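Local coordinates for protein aldo-keto reductase family 1, member B4 (Aldose reductase) (Schistosoma japonicum, PDB 4HBK) that probably reduces aldehydes, including aldose sugars, to the corresponding alcohols with NADPH, as an aldose reductase of the aldo-keto reductase family, at residues Trp113-Arg118 against Leu155-Ser160; Asp139-His144 against Lys176-Leu181; Pro146-His151 against Ser333-Tyr338; Phe222-Leu227 against Asn323-Thr328. All coordinates share one frame; numbering follows the deposited sequence.

Interaction 1 (Trp113-Arg118 against Leu155-Ser160); sequences WNTFFR and LFPTDS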
# COMPACT_ATOMS: atom_id res chain seq x y z
N TRP A 113 -9.51 -5.17 6.69
CA TRP A 113 -9.81 -4.05 7.59
C TRP A 113 -9.90 -4.43 9.08
O TRP A 113 -10.30 -5.55 9.41
CB TRP A 113 -11.07 -3.30 7.17
CG TRP A 113 -11.34 -2.14 8.06
CD1 TRP A 113 -12.41 -1.97 8.90
CD2 TRP A 113 -10.50 -0.99 8.25
NE1 TRP A 113 -12.30 -0.78 9.57
CE2 TRP A 113 -11.13 -0.16 9.20
CE3 TRP A 113 -9.28 -0.58 7.70
CZ2 TRP A 113 -10.58 1.05 9.61
CZ3 TRP A 113 -8.74 0.62 8.11
CH2 TRP A 113 -9.39 1.43 9.06
N ASN A 114 -9.56 -3.47 9.94
CA ASN A 114 -9.40 -3.69 11.39
C ASN A 114 -10.56 -4.40 12.11
O ASN A 114 -10.36 -5.05 13.15
CB ASN A 114 -9.12 -2.34 12.11
CG ASN A 114 -7.96 -1.53 11.50
OD1 ASN A 114 -7.59 -1.71 10.33
ND2 ASN A 114 -7.39 -0.62 12.29
N THR A 115 -11.78 -4.27 11.59
CA THR A 115 -12.95 -4.85 12.25
C THR A 115 -13.11 -6.35 11.96
O THR A 115 -14.02 -7.01 12.51
CB THR A 115 -14.24 -4.13 11.83
OG1 THR A 115 -14.34 -4.14 10.40
CG2 THR A 115 -14.26 -2.67 12.34
N PHE A 116 -12.24 -6.90 11.12
CA PHE A 116 -12.31 -8.30 10.73
C PHE A 116 -11.05 -9.09 11.09
O PHE A 116 -10.78 -10.13 10.50
CB PHE A 116 -12.56 -8.42 9.22
CG PHE A 116 -13.77 -7.66 8.74
CD1 PHE A 116 -15.04 -8.21 8.83
CD2 PHE A 116 -13.64 -6.39 8.19
CE1 PHE A 116 -16.16 -7.50 8.39
CE2 PHE A 116 -14.75 -5.68 7.74
CZ PHE A 116 -16.01 -6.23 7.84
N PHE A 117 -10.28 -8.60 12.07
CA PHE A 117 -9.03 -9.23 12.47
C PHE A 117 -9.21 -10.51 13.31
O PHE A 117 -8.32 -11.37 13.34
CB PHE A 117 -8.12 -8.26 13.23
CG PHE A 117 -7.51 -7.18 12.36
CD1 PHE A 117 -7.68 -7.18 10.98
CD2 PHE A 117 -6.74 -6.16 12.93
CE1 PHE A 117 -7.12 -6.18 10.18
CE2 PHE A 117 -6.19 -5.16 12.14
CZ PHE A 117 -6.37 -5.17 10.76
N ARG A 118 -10.34 -10.65 13.98
CA ARG A 118 -10.58 -11.90 14.70
C ARG A 118 -10.62 -13.05 13.70
O ARG A 118 -11.19 -12.93 12.62
CB ARG A 118 -11.84 -11.84 15.56
CG ARG A 118 -11.63 -11.00 16.80
CD ARG A 118 -12.60 -11.34 17.91
NE ARG A 118 -12.32 -10.56 19.11
CZ ARG A 118 -12.08 -11.09 20.31
NH1 ARG A 118 -12.10 -12.42 20.46
NH2 ARG A 118 -11.83 -10.30 21.34
N LEU A 155 -17.28 0.75 10.15
CA LEU A 155 -15.87 0.49 9.92
C LEU A 155 -15.00 1.12 11.00
O LEU A 155 -13.92 0.62 11.30
CB LEU A 155 -15.45 0.94 8.52
CG LEU A 155 -15.64 -0.23 7.55
CD1 LEU A 155 -17.11 -0.59 7.48
CD2 LEU A 155 -15.09 0.08 6.18
N PHE A 156 -15.48 2.22 11.57
CA PHE A 156 -14.84 2.83 12.72
C PHE A 156 -15.81 2.84 13.89
O PHE A 156 -16.45 3.86 14.16
CB PHE A 156 -14.41 4.27 12.38
CG PHE A 156 -13.24 4.35 11.45
CD1 PHE A 156 -11.96 4.54 11.94
CD2 PHE A 156 -13.42 4.25 10.08
CE1 PHE A 156 -10.88 4.63 11.08
CE2 PHE A 156 -12.35 4.34 9.21
CZ PHE A 156 -11.07 4.53 9.71
N PRO A 157 -15.93 1.70 14.60
CA PRO A 157 -16.88 1.63 15.73
C PRO A 157 -16.53 2.72 16.73
O PRO A 157 -15.36 2.81 17.12
CB PRO A 157 -16.61 0.26 16.35
CG PRO A 157 -15.71 -0.47 15.41
CD PRO A 157 -15.04 0.53 14.53
N THR A 158 -17.51 3.51 17.16
CA THR A 158 -17.22 4.68 17.99
C THR A 158 -18.15 4.83 19.19
O THR A 158 -19.33 4.50 19.11
CB THR A 158 -17.26 5.97 17.12
OG1 THR A 158 -16.36 5.85 16.01
CG2 THR A 158 -16.88 7.20 17.94
N ASP A 159 -17.62 5.31 20.31
CA ASP A 159 -18.39 5.65 21.51
C ASP A 159 -19.36 6.76 21.24
O ASP A 159 -19.53 7.20 20.11
CB ASP A 159 -17.46 6.20 22.60
CG ASP A 159 -16.91 5.14 23.49
OD1 ASP A 159 -17.55 4.07 23.60
OD2 ASP A 159 -15.85 5.38 24.10
N SER A 160 -19.98 7.25 22.32
CA SER A 160 -20.65 8.54 22.30
C SER A 160 -19.76 9.55 23.04
O SER A 160 -20.18 10.67 23.35
CB SER A 160 -22.05 8.46 22.92
OG SER A 160 -22.01 7.85 24.20
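Trp113 lays the six-membered part of its indole against the ring of Phe156, CZ2 coming within 3.5 Å of Phe156 CZ. The indole carbon sits over one face of the phenyl group, offset toward its rim, while the two planes are inclined at 55°, so the pair is neither a parallel stack nor a T. The polar rim of the same indole points into the backbone: Trp113 NE1 donates to Leu155 O at 2.8 Å with an N-H...O angle of 165°. That oxygen lies in the plane of the indole, yet the donor is tilted 25° from the carbonyl plane. Tryptophan suits this place because it combines a broad apolar surface with one N-H that a loop carbonyl can satisfy. Leu155 adds its branch point, CG, 3.9 Å from Trp113 CD1. Beside the bond, the methyl of Thr115 is directed at 155-160, with CG2 3.5 Å from Leu155 O and 4.0 Å from Pro157 CD. On the barrel side, His144, predicted to bind substrate, meets the Trp113 ring edge-to-face. A tryptophan beside that histidine, held by the long loop after strand 138-143, is consistent with the substrate pocket of aldose reductases.

Interaction 2 (Asp139-His144 against Lys176-Leu181); sequences DLYLIH and KEMEKL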
# COMPACT_ATOMS: atom_id res chain seq x y z
N ASP A 139 -3.56 -10.91 -5.73
CA ASP A 139 -2.12 -11.10 -5.77
C ASP A 139 -1.50 -10.84 -4.40
O ASP A 139 -0.54 -11.51 -4.02
CB ASP A 139 -1.48 -10.20 -6.83
CG ASP A 139 -1.88 -10.62 -8.23
OD1 ASP A 139 -1.22 -11.53 -8.77
OD2 ASP A 139 -2.86 -10.06 -8.77
N LEU A 140 -2.06 -9.88 -3.68
CA LEU A 140 -1.51 -9.48 -2.39
C LEU A 140 -2.64 -9.04 -1.44
O LEU A 140 -3.56 -8.32 -1.85
CB LEU A 140 -0.48 -8.35 -2.58
CG LEU A 140 0.27 -7.85 -1.34
CD1 LEU A 140 0.98 -8.99 -0.64
CD2 LEU A 140 1.25 -6.68 -1.65
N TYR A 141 -2.57 -9.48 -0.19
CA TYR A 141 -3.56 -9.14 0.82
C TYR A 141 -2.82 -8.77 2.09
O TYR A 141 -2.10 -9.59 2.66
CB TYR A 141 -4.47 -10.34 1.07
CG TYR A 141 -5.83 -10.03 1.70
CD1 TYR A 141 -6.60 -8.94 1.29
CD2 TYR A 141 -6.37 -10.88 2.67
CE1 TYR A 141 -7.86 -8.68 1.86
CE2 TYR A 141 -7.61 -10.64 3.24
CZ TYR A 141 -8.36 -9.55 2.84
OH TYR A 141 -9.59 -9.35 3.43
N LEU A 142 -3.00 -7.52 2.54
CA LEU A 142 -2.26 -6.98 3.66
C LEU A 142 -3.14 -6.81 4.88
O LEU A 142 -4.31 -6.45 4.76
CB LEU A 142 -1.72 -5.59 3.31
CG LEU A 142 -0.89 -5.43 2.05
CD1 LEU A 142 -0.40 -4.00 1.95
CD2 LEU A 142 0.28 -6.42 2.07
N ILE A 143 -2.58 -7.02 6.06
CA ILE A 143 -3.25 -6.54 7.26
C ILE A 143 -3.13 -5.02 7.31
O ILE A 143 -2.02 -4.47 7.33
CB ILE A 143 -2.66 -7.17 8.52
CG1 ILE A 143 -2.73 -8.70 8.42
CG2 ILE A 143 -3.42 -6.68 9.76
CD1 ILE A 143 -2.30 -9.42 9.68
N HIS A 144 -4.27 -4.32 7.30
CA HIS A 144 -4.26 -2.87 7.07
C HIS A 144 -3.55 -2.09 8.19
O HIS A 144 -2.84 -1.12 7.91
CB HIS A 144 -5.68 -2.34 6.88
CG HIS A 144 -5.77 -1.12 6.03
ND1 HIS A 144 -6.74 -0.96 5.06
CD2 HIS A 144 -5.02 0.01 6.01
CE1 HIS A 144 -6.59 0.21 4.48
NE2 HIS A 144 -5.56 0.83 5.03
N LYS A 176 -2.42 -16.40 11.08
CA LYS A 176 -2.70 -17.80 10.79
C LYS A 176 -3.83 -17.92 9.76
O LYS A 176 -3.75 -18.73 8.85
CB LYS A 176 -3.04 -18.60 12.06
CG LYS A 176 -1.82 -19.10 12.79
CD LYS A 176 -2.10 -20.43 13.51
CE LYS A 176 -2.67 -20.20 14.89
NZ LYS A 176 -1.79 -19.27 15.67
N GLU A 177 -4.86 -17.10 9.91
CA GLU A 177 -5.96 -17.11 8.95
C GLU A 177 -5.52 -16.57 7.60
O GLU A 177 -6.02 -17.02 6.56
CB GLU A 177 -7.16 -16.33 9.47
CG GLU A 177 -7.98 -17.08 10.49
CD GLU A 177 -8.46 -18.42 9.97
OE1 GLU A 177 -8.21 -19.42 10.66
OE2 GLU A 177 -9.08 -18.46 8.87
N MET A 178 -4.61 -15.61 7.60
CA MET A 178 -4.10 -15.06 6.35
C MET A 178 -3.37 -16.18 5.61
O MET A 178 -3.43 -16.28 4.38
CB MET A 178 -3.14 -13.89 6.59
CG MET A 178 -3.78 -12.66 7.25
SD MET A 178 -4.83 -11.75 6.12
CE MET A 178 -3.60 -10.95 5.09
N GLU A 179 -2.69 -17.02 6.37
CA GLU A 179 -1.88 -18.07 5.78
C GLU A 179 -2.77 -19.07 5.08
O GLU A 179 -2.41 -19.61 4.03
CB GLU A 179 -1.05 -18.76 6.85
CG GLU A 179 0.04 -17.86 7.38
CD GLU A 179 0.87 -18.53 8.44
OE1 GLU A 179 0.30 -19.34 9.23
OE2 GLU A 179 2.09 -18.26 8.49
N LYS A 180 -3.95 -19.31 5.65
CA LYS A 180 -4.88 -20.26 5.07
C LYS A 180 -5.40 -19.77 3.72
O LYS A 180 -5.69 -20.57 2.84
CB LYS A 180 -6.06 -20.51 6.01
CG LYS A 180 -5.72 -21.30 7.25
CD LYS A 180 -6.99 -21.54 8.07
CE LYS A 180 -6.67 -22.21 9.39
NZ LYS A 180 -7.85 -22.13 10.32
N LEU A 181 -5.50 -18.46 3.57
CA LEU A 181 -5.92 -17.88 2.30
C LEU A 181 -4.93 -18.25 1.21
O LEU A 181 -5.31 -18.48 0.05
CB LEU A 181 -6.06 -16.36 2.41
CG LEU A 181 -7.11 -15.85 3.40
CD1 LEU A 181 -7.03 -14.34 3.57
CD2 LEU A 181 -8.53 -16.26 2.96
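The Tyr141 ring is approached obliquely by two side chains of the helix, Met178 and Leu181. Both reach the CD2 side of the ring, Met178 from one side of its plane and Leu181 from the other: Tyr141 CD2 lies 3.6 Å from Leu181 CD1 and 3.7 Å from Met178 CE, and neither partner sits squarely over a face or at an edge. The thioether sulfur belongs to this grouping as well. Met178 SD is 4.9 Å from the ring centroid and 57° off the ring normal, an oblique Met-aromatic contact. Elsewhere the tyrosine touches Cys126 of helix 119-133, Leu112 of the preceding strand and Val187 of the following one, so the aromatic group is enclosed by apolar neighbours.

Methionine suits the interface between strand and helix because its unbranched chain can fold to follow its surroundings. Here it bends at both chi2 and chi3, which turns the terminal methyl back onto the strand. Met178 CE thereby comes 3.2 Å from Tyr141 O, a van der Waals approach to the backbone, and also lies 4.1 Å from Ile143 CG1. Leu181, nearly one helical turn further on, adds one methyl, CD1, against the tyrosine ring. No hydrogen bond links the two segments; all five touching residues are buried, and they meet by apolar packing.

The axes of strand 140-143 and helix 176-181 come within 10.3 Å and run nearly antiparallel, at 174°. This is the geometry of a beta-alpha unit in the (beta/alpha)8 TIM barrel of aldo-keto reductases, where strand 138-143 is followed by helix 171-183, which returns along the outside of the barrel wall.

Interaction 3 (Pro146-His151 against Ser333-Tyr338); sequences PVPLKH and SGHQEY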
# COMPACT_ATOMS: atom_id res chain seq x y z
N PRO A 146 -2.04 -2.77 12.61
CA PRO A 146 -1.82 -3.64 13.78
C PRO A 146 -2.82 -3.41 14.93
O PRO A 146 -2.67 -4.00 16.01
CB PRO A 146 -0.41 -3.27 14.26
CG PRO A 146 -0.01 -2.02 13.49
CD PRO A 146 -1.14 -1.61 12.60
N VAL A 147 -3.83 -2.58 14.70
CA VAL A 147 -4.79 -2.22 15.75
C VAL A 147 -6.21 -2.72 15.46
O VAL A 147 -6.94 -2.12 14.67
CB VAL A 147 -4.85 -0.69 15.95
CG1 VAL A 147 -5.94 -0.32 16.98
CG2 VAL A 147 -3.48 -0.15 16.38
N PRO A 148 -6.62 -3.82 16.10
CA PRO A 148 -7.96 -4.32 15.82
C PRO A 148 -9.05 -3.42 16.40
O PRO A 148 -8.84 -2.77 17.42
CB PRO A 148 -7.97 -5.72 16.47
CG PRO A 148 -6.85 -5.69 17.45
CD PRO A 148 -5.82 -4.74 16.92
N LEU A 149 -10.20 -3.41 15.74
CA LEU A 149 -11.36 -2.62 16.15
C LEU A 149 -12.53 -3.58 16.32
O LEU A 149 -12.56 -4.66 15.70
CB LEU A 149 -11.69 -1.59 15.07
CG LEU A 149 -11.15 -0.16 15.24
CD1 LEU A 149 -9.86 -0.09 16.01
CD2 LEU A 149 -11.00 0.50 13.87
N LYS A 150 -13.49 -3.20 17.16
CA LYS A 150 -14.64 -4.07 17.45
C LYS A 150 -15.38 -4.47 16.18
O LYS A 150 -15.71 -3.63 15.34
CB LYS A 150 -15.59 -3.40 18.44
CG LYS A 150 -16.78 -4.27 18.85
CD LYS A 150 -17.71 -3.53 19.82
CE LYS A 150 -18.62 -2.54 19.10
NZ LYS A 150 -19.77 -3.21 18.42
N HIS A 151 -15.66 -5.76 16.04
CA HIS A 151 -16.38 -6.26 14.88
C HIS A 151 -17.89 -6.09 15.02
O HIS A 151 -18.42 -6.09 16.13
CB HIS A 151 -16.09 -7.74 14.68
CG HIS A 151 -16.88 -8.36 13.57
ND1 HIS A 151 -18.16 -8.84 13.74
CD2 HIS A 151 -16.57 -8.57 12.26
CE1 HIS A 151 -18.61 -9.33 12.60
NE2 HIS A 151 -17.67 -9.17 11.68
N SER A 333 -4.19 5.67 19.23
CA SER A 333 -2.92 5.81 19.96
C SER A 333 -2.99 5.21 21.34
O SER A 333 -1.97 5.06 22.00
CB SER A 333 -2.49 7.28 20.05
OG SER A 333 -3.41 8.05 20.82
N GLY A 334 -4.18 4.84 21.77
CA GLY A 334 -4.34 4.29 23.10
C GLY A 334 -4.17 2.79 23.13
O GLY A 334 -4.08 2.19 24.20
N HIS A 335 -4.12 2.18 21.95
CA HIS A 335 -4.03 0.73 21.88
C HIS A 335 -2.62 0.24 22.15
O HIS A 335 -1.65 0.90 21.79
CB HIS A 335 -4.49 0.22 20.52
CG HIS A 335 -4.80 -1.24 20.49
ND1 HIS A 335 -3.84 -2.20 20.23
CD2 HIS A 335 -5.96 -1.90 20.68
CE1 HIS A 335 -4.41 -3.39 20.25
NE2 HIS A 335 -5.69 -3.24 20.53
N GLN A 336 -2.54 -0.91 22.79
CA GLN A 336 -1.29 -1.61 23.03
C GLN A 336 -0.43 -1.68 21.77
O GLN A 336 0.80 -1.52 21.83
CB GLN A 336 -1.59 -3.02 23.54
CG GLN A 336 -0.36 -3.88 23.76
CD GLN A 336 0.35 -3.55 25.05
OE1 GLN A 336 1.55 -3.81 25.20
NE2 GLN A 336 -0.38 -2.99 26.00
N GLU A 337 -1.06 -1.93 20.62
CA GLU A 337 -0.29 -2.14 19.39
C GLU A 337 -0.29 -0.93 18.47
O GLU A 337 -0.03 -1.06 17.28
CB GLU A 337 -0.81 -3.37 18.62
CG GLU A 337 -0.72 -4.67 19.38
CD GLU A 337 0.71 -5.03 19.69
OE1 GLU A 337 1.62 -4.53 18.99
OE2 GLU A 337 0.94 -5.80 20.65
N TYR A 338 -0.59 0.25 19.00
CA TYR A 338 -0.46 1.46 18.19
C TYR A 338 0.99 1.49 17.73
O TYR A 338 1.90 1.36 18.55
CB TYR A 338 -0.82 2.70 18.99
CG TYR A 338 -0.60 3.98 18.24
CD1 TYR A 338 -1.45 4.36 17.21
CD2 TYR A 338 0.48 4.81 18.54
CE1 TYR A 338 -1.25 5.52 16.51
CE2 TYR A 338 0.69 5.98 17.85
CZ TYR A 338 -0.17 6.33 16.83
OH TYR A 338 0.03 7.49 16.13
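Pro146 opens the segment by giving its carbonyl and one side of its ring to Glu337, where the long loop after the fourth strand of the TIM barrel meets the C-terminal loop, two parts that border the substrate pocket in aldose reductases. Pro146 O lies 3.3 Å from Glu337 CB, and its ring carbon CB is 3.8 Å from Glu337 O. The carboxylate itself bends away from this contact: Glu337 OE1 forms a salt bridge with Arg198, while the Pro146 carbonyl accepts a hydrogen bond from His171.

Val147 comes next and uses both methyls. With CG1 anti to the backbone N (chi1 176°), that branch slides over the face of the His335 imidazole in a CH-pi contact, 4.2 Å from the ring centroid and 26° off its normal. Val147 CG2 rests 3.7 Å from Glu337 O and touches Tyr338 CA. A beta-branched residue suits the place, since its two methyls diverge to cover separate parts of one turn. The Pro148 side chain then crosses that of His335 at about a right angle, Pro148 CD lying 3.9 Å from His335 CE1.

The His335 ring they pack against is held at both nitrogens. His335 and Tyr338 bound a type I beta turn, and NE2 of the histidine bonds to Asp167 O. On the other imidazole nitrogen, His335 ND1 accepts the backbone N-H of Glu337 at 2.8 Å, with an angle of 168°.

Interaction 4 (Phe222-Leu227 against Asn323-Thr328); sequences FPNIKL and NERQFT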
# COMPACT_ATOMS: atom_id res chain seq x y z
N PHE A 222 9.36 12.20 4.75
CA PHE A 222 9.38 11.16 5.79
C PHE A 222 10.00 9.88 5.25
O PHE A 222 9.29 8.96 4.83
CB PHE A 222 7.98 10.90 6.34
CG PHE A 222 7.99 10.10 7.59
CD1 PHE A 222 8.50 10.63 8.76
CD2 PHE A 222 7.51 8.80 7.61
CE1 PHE A 222 8.52 9.88 9.94
CE2 PHE A 222 7.53 8.06 8.77
CZ PHE A 222 8.03 8.60 9.94
N PRO A 223 11.34 9.81 5.26
CA PRO A 223 12.02 8.74 4.52
C PRO A 223 11.86 7.36 5.16
O PRO A 223 12.03 6.37 4.47
CB PRO A 223 13.49 9.19 4.53
CG PRO A 223 13.46 10.66 4.90
CD PRO A 223 12.28 10.78 5.82
N ASN A 224 11.52 7.31 6.44
CA ASN A 224 11.31 6.03 7.13
C ASN A 224 12.47 5.07 6.90
O ASN A 224 12.25 3.88 6.68
CB ASN A 224 10.01 5.38 6.63
CG ASN A 224 9.18 4.79 7.74
OD1 ASN A 224 9.69 4.48 8.82
ND2 ASN A 224 7.88 4.62 7.49
N ILE A 225 13.70 5.58 6.97
CA ILE A 225 14.91 4.82 6.63
C ILE A 225 15.14 3.55 7.47
O ILE A 225 15.36 2.47 6.92
CB ILE A 225 16.20 5.68 6.70
CG1 ILE A 225 16.08 6.95 5.86
CG2 ILE A 225 17.40 4.89 6.21
CD1 ILE A 225 16.47 6.77 4.43
N LYS A 226 15.11 3.69 8.79
CA LYS A 226 15.41 2.56 9.66
C LYS A 226 14.47 1.37 9.47
O LYS A 226 14.92 0.23 9.40
CB LYS A 226 15.44 3.00 11.13
CG LYS A 226 16.65 3.85 11.47
CD LYS A 226 16.69 4.20 12.95
CE LYS A 226 18.01 4.87 13.30
NZ LYS A 226 18.21 4.99 14.77
N LEU A 227 13.18 1.66 9.37
CA LEU A 227 12.19 0.62 9.16
C LEU A 227 12.37 -0.01 7.79
O LEU A 227 12.30 -1.23 7.64
CB LEU A 227 10.79 1.19 9.30
CG LEU A 227 9.67 0.16 9.13
CD1 LEU A 227 9.94 -1.03 10.05
CD2 LEU A 227 8.29 0.79 9.38
N ASN A 323 11.74 15.71 9.12
CA ASN A 323 10.91 14.73 8.45
C ASN A 323 9.80 14.40 9.43
O ASN A 323 10.06 14.09 10.59
CB ASN A 323 11.71 13.47 8.08
CG ASN A 323 12.37 12.79 9.29
OD1 ASN A 323 11.93 12.93 10.43
ND2 ASN A 323 13.44 12.04 9.02
N GLU A 324 8.55 14.51 9.00
CA GLU A 324 7.46 14.39 9.94
C GLU A 324 6.39 13.47 9.38
O GLU A 324 6.02 13.57 8.21
CB GLU A 324 6.86 15.77 10.21
CG GLU A 324 5.52 16.00 9.53
CD GLU A 324 5.15 17.47 9.41
OE1 GLU A 324 4.23 17.78 8.61
OE2 GLU A 324 5.77 18.31 10.10
N ARG A 325 5.90 12.56 10.23
CA ARG A 325 4.87 11.62 9.83
C ARG A 325 3.57 12.35 9.52
O ARG A 325 3.07 13.10 10.36
CB ARG A 325 4.62 10.61 10.94
CG ARG A 325 3.85 9.39 10.46
CD ARG A 325 3.58 8.40 11.59
NE ARG A 325 4.79 7.81 12.14
CZ ARG A 325 5.43 6.77 11.59
NH1 ARG A 325 4.99 6.22 10.46
NH2 ARG A 325 6.52 6.28 12.18
N GLN A 326 3.02 12.11 8.33
CA GLN A 326 1.75 12.73 7.96
C GLN A 326 0.53 11.92 8.40
O GLN A 326 -0.52 12.48 8.73
CB GLN A 326 1.68 12.98 6.45
CG GLN A 326 2.91 13.64 5.85
CD GLN A 326 3.22 14.99 6.47
OE1 GLN A 326 4.36 15.25 6.87
NE2 GLN A 326 2.22 15.86 6.54
N PHE A 327 0.65 10.59 8.39
CA PHE A 327 -0.48 9.74 8.73
C PHE A 327 -0.29 9.04 10.06
O PHE A 327 0.40 8.03 10.16
CB PHE A 327 -0.77 8.74 7.59
CG PHE A 327 -1.11 9.40 6.29
CD1 PHE A 327 -2.42 9.72 5.98
CD2 PHE A 327 -0.11 9.76 5.40
CE1 PHE A 327 -2.73 10.36 4.79
CE2 PHE A 327 -0.42 10.40 4.21
CZ PHE A 327 -1.73 10.70 3.91
N THR A 328 -0.91 9.61 11.09
CA THR A 328 -0.67 9.24 12.47
C THR A 328 -1.82 8.50 13.13
O THR A 328 -1.64 7.92 14.21
CB THR A 328 -0.34 10.49 13.31
OG1 THR A 328 -1.43 11.42 13.21
CG2 THR A 328 0.94 11.15 12.82
O HOH W 1 5.61 3.65 9.17
O HOH W 2 8.29 4.49 10.99
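Asn323, which follows a cis peptide bond, turns its side chain toward Pro223, and the two cross at about a right angle with Asn323 CB 3.6 Å from Pro223 CD. Glu324 takes part through its backbone: its carbonyl carbon C is 3.6 Å from Phe222 CD1, while its side chain points away, as suits a surface charge.

Arg325 meets the Phe222 ring with both backbone and side chain. Its CB stands over the ring face, 4.2 Å from the centroid and 17° off the normal, a CH-pi contact. The chain then bends at chi3 and brings the guanidinium to the ring's far end, Phe222 CZ lying over the middle of the guanidinium face with the planes 65° apart. Arginine suits this place because its aliphatic part covers the ring while its N-H edge reaches water: one water accepts from Arg325 NH1 (2.9 Å) and Asn224 ND2, and another accepts from Arg325 NH2 (2.8 Å) and donates to Asn224 OD1.

Phe340 makes a cation-pi contact with Arg325. Asn224 precedes helix 225-233 at the N-cap position, though its side chain makes no capping bond; it bonds to Glu217 O of strand 213-217, and Pro223 packs on helix 311-319.

Interactions 1, 2 and 3 all draw on strand 138-143 or the long loop that follows it, and their segments alternate along the chain. Interaction 2 is apolar core packing between barrel wall and outer helix. Interactions 1 and 3 are buried loop contacts, their centres about 9 Å apart: the first uses an indole N-H to carbonyl bond, the second a methyl-on-imidazole CH-pi contact with no hydrogen bond between its segments. Phe117, packed on Ile143, connects interactions 1 and 2. Interaction 4, at the surface and remote from the annotated sites, pairs arginine with phenyl and adds water bridges. It shares the C-terminal loop with interaction 3 through a probable hydrogen bond between Tyr338 OH and Thr328 O.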